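Local atomic coordinates of putative hydrolase (Campylobacter jejuni, PDB entry 3D6L), a protein that acts as a hexameric hot dog fold thioesterase, probably hydrolysing the thioester bond of long-chain fatty acyl-CoA. Residues A[9-14]-A[26-31]. Residues are numbered along the deposited sequence; the frame is centred on the assembly and turned at random.
Sequences LKIVAM and GGWILS
W28, near the start of helix 26-42, reaches across to the end of strand 9-12, and its six-membered ring supplies the atoms for both close apolar contacts. The backbones are well separated, with A13 CA and W28 CA 8.9 Å apart, a gap that a long, flat indole can bridge. With CG anti to the backbone N (chi1 178°), the ring extends away from the helix, and its far corner, CH2, meets I11 CD1 at 3.8 Å, the two side chains arriving from opposite directions. Beta-branched isoleucine suits a strand and offers the ring an apolar branch. The same corner lies 3.9 Å from A13 CA and 4.0 Å from A13 CB; the small methyl lets the ring come close to the main chain. The V12 carbonyl oxygen also approaches the indole obliquely, 3.9 Å from W28 CZ2, while the valine side chain turns away and packs on L9 of the second subunit.

Within the helical segment, S31 OG, turned back along the helix (chi1 -56°), donates to G27 O over 2.7 Å and shares that carbonyl with S31 N.

In this hot dog fold, helix 26-42 packs against the antiparallel sheet. Strand 9-12, outermost within its chain, pairs with strand 68-78, while K10 makes backbone hydrogen bonds to the second subunit.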
ATOM      1  N   LEU A   9       5.217  19.554   3.961  1.00 23.64           N
ATOM      2  CA  LEU A   9       4.500  18.313   4.221  1.00 22.40           C
ATOM      3  C   LEU A   9       4.432  18.057   5.710  1.00 21.34           C
ATOM      4  O   LEU A   9       5.342  18.425   6.451  1.00 20.94           O
ATOM      5  CB  LEU A   9       5.187  17.130   3.533  1.00 22.44           C
ATOM      6  CG  LEU A   9       4.514  16.444   2.344  1.00 22.94           C
ATOM      7  CD1 LEU A   9       4.071  17.424   1.276  1.00 23.36           C
ATOM      8  CD2 LEU A   9       5.456  15.406   1.739  1.00 23.01           C
ATOM      9  N   LYS A  10       3.345  17.416   6.130  1.00 20.38           N
ATOM     10  CA  LYS A  10       3.126  17.008   7.507  1.00 19.68           C
ATOM     11  C   LYS A  10       2.290  15.707   7.490  1.00 19.29           C
ATOM     12  O   LYS A  10       1.125  15.699   7.074  1.00 18.95           O
ATOM     13  CB  LYS A  10       2.435  18.139   8.274  1.00 19.60           C
ATOM     14  CG  LYS A  10       2.531  18.065   9.787  1.00 21.09           C
ATOM     15  CD  LYS A  10       2.493  19.476  10.391  1.00 23.66           C
ATOM     16  CE  LYS A  10       1.700  19.556  11.711  1.00 24.88           C
ATOM     17  NZ  LYS A  10       2.427  19.051  12.913  1.00 26.15           N
ATOM     18  N   ILE A  11       2.911  14.606   7.912  1.00 18.62           N
ATOM     19  CA  ILE A  11       2.318  13.276   7.814  1.00 18.34           C
ATOM     20  C   ILE A  11       2.525  12.583   9.128  1.00 17.83           C
ATOM     21  O   ILE A  11       3.470  12.897   9.847  1.00 17.99           O
ATOM     22  CB  ILE A  11       3.048  12.362   6.784  1.00 18.48           C
ATOM     23  CG1 ILE A  11       4.089  13.120   5.970  1.00 19.32           C
ATOM     24  CG2 ILE A  11       2.074  11.632   5.893  1.00 18.87           C
ATOM     25  CD1 ILE A  11       5.452  13.075   6.586  1.00 19.47           C
ATOM     26  N   VAL A  12       1.663  11.620   9.435  1.00 17.35           N
ATOM     27  CA  VAL A  12       1.906  10.698  10.549  1.00 16.71           C
ATOM     28  C   VAL A  12       2.660   9.470  10.024  1.00 16.32           C
ATOM     29  O   VAL A  12       2.336   8.947   8.959  1.00 16.16           O
ATOM     30  CB  VAL A  12       0.591  10.246  11.202  1.00 16.53           C
ATOM     31  CG1 VAL A  12       0.877   9.471  12.473  1.00 16.41           C
ATOM     32  CG2 VAL A  12      -0.309  11.447  11.500  1.00 16.59           C
ATOM     33  N   ALA A  13       3.671   9.019  10.759  1.00 16.07           N
ATOM     34  CA  ALA A  13       4.357   7.773  10.413  1.00 15.81           C
ATOM     35  C   ALA A  13       3.526   6.585  10.900  1.00 15.75           C
ATOM     36  O   ALA A  13       3.311   6.419  12.099  1.00 15.90           O
ATOM     37  CB  ALA A  13       5.754   7.742  10.997  1.00 15.15           C
ATOM     38  N   MET A  14       3.056   5.767   9.964  1.00 15.92           N
ATOM     39  CA  MET A  14       2.164   4.655  10.283  1.00 15.94           C
ATOM     40  C   MET A  14       2.908   3.320  10.424  1.00 16.02           C
ATOM     41  O   MET A  14       4.004   3.158   9.881  1.00 16.44           O
ATOM     42  CB  MET A  14       1.052   4.569   9.237  1.00 16.01           C
ATOM     43  CG  MET A  14       0.148   5.809   9.201  1.00 16.45           C
ATOM     44  SD  MET A  14      -0.862   6.058  10.691  1.00 17.53           S
ATOM     45  CE  MET A  14      -2.154   4.828  10.455  1.00 16.74           C
ATOM     46  N   GLY A  26      13.634   4.262   5.978  1.00 14.00           N
ATOM     47  CA  GLY A  26      14.318   5.425   5.411  1.00 13.90           C
ATOM     48  C   GLY A  26      13.786   5.835   4.050  1.00 14.05           C
ATOM     49  O   GLY A  26      13.695   7.024   3.756  1.00 14.50           O
ATOM     50  N   GLY A  27      13.429   4.851   3.225  1.00 13.91           N
ATOM     51  CA  GLY A  27      12.820   5.097   1.909  1.00 13.72           C
ATOM     52  C   GLY A  27      11.474   5.819   1.945  1.00 13.65           C
ATOM     53  O   GLY A  27      11.160   6.608   1.040  1.00 13.82           O
ATOM     54  N   TRP A  28      10.671   5.538   2.973  1.00 13.29           N
ATOM     55  CA  TRP A  28       9.452   6.298   3.230  1.00 13.01           C
ATOM     56  C   TRP A  28       9.797   7.757   3.544  1.00 12.99           C
ATOM     57  O   TRP A  28       9.133   8.663   3.046  1.00 12.80           O
ATOM     58  CB  TRP A  28       8.641   5.667   4.368  1.00 12.80           C
ATOM     59  CG  TRP A  28       7.376   6.412   4.734  1.00 12.83           C
ATOM     60  CD1 TRP A  28       6.134   6.235   4.189  1.00 12.74           C
ATOM     61  CD2 TRP A  28       7.232   7.442   5.733  1.00 12.45           C
ATOM     62  NE1 TRP A  28       5.227   7.092   4.780  1.00 12.65           N
ATOM     63  CE2 TRP A  28       5.873   7.840   5.730  1.00 12.73           C
ATOM     64  CE3 TRP A  28       8.118   8.068   6.621  1.00 11.72           C
ATOM     65  CZ2 TRP A  28       5.380   8.839   6.584  1.00 12.46           C
ATOM     66  CZ3 TRP A  28       7.630   9.059   7.469  1.00 12.32           C
ATOM     67  CH2 TRP A  28       6.270   9.436   7.441  1.00 12.45           C
ATOM     68  N   ILE A  29      10.838   7.986   4.352  1.00 13.05           N
ATOM     69  CA  ILE A  29      11.243   9.365   4.683  1.00 13.20           C
ATOM     70  C   ILE A  29      11.697  10.103   3.436  1.00 13.24           C
ATOM     71  O   ILE A  29      11.268  11.230   3.168  1.00 13.49           O
ATOM     72  CB  ILE A  29      12.374   9.450   5.735  1.00 13.19           C
ATOM     73  CG1 ILE A  29      12.058   8.596   6.965  1.00 13.26           C
ATOM     74  CG2 ILE A  29      12.562  10.897   6.159  1.00 13.31           C
ATOM     75  CD1 ILE A  29      13.230   8.463   7.924  1.00 13.11           C
ATOM     76  N   LEU A  30      12.570   9.456   2.677  1.00 13.40           N
ATOM     77  CA  LEU A  30      13.075   9.997   1.422  1.00 13.48           C
ATOM     78  C   LEU A  30      11.972  10.351   0.423  1.00 13.41           C
ATOM     79  O   LEU A  30      12.142  11.262  -0.384  1.00 13.59           O
ATOM     80  CB  LEU A  30      14.070   9.009   0.810  1.00 13.70           C
ATOM     81  CG  LEU A  30      15.562   9.345   0.913  1.00 14.06           C
ATOM     82  CD1 LEU A  30      15.882  10.229   2.097  1.00 15.44           C
ATOM     83  CD2 LEU A  30      16.371   8.076   0.991  1.00 14.75           C
ATOM     84  N   SER A  31      10.856   9.619   0.477  1.00 13.39           N
ATOM     85  CA  SER A  31       9.665   9.915  -0.332  1.00 13.09           C
ATOM     86  C   SER A  31       9.067  11.249   0.093  1.00 13.24           C
ATOM     87  O   SER A  31       8.760  12.101  -0.756  1.00 12.98           O
ATOM     88  CB  SER A  31       8.606   8.818  -0.183  1.00 12.88           C
ATOM     89  OG  SER A  31       9.130   7.544  -0.515  1.00 12.43           O
TER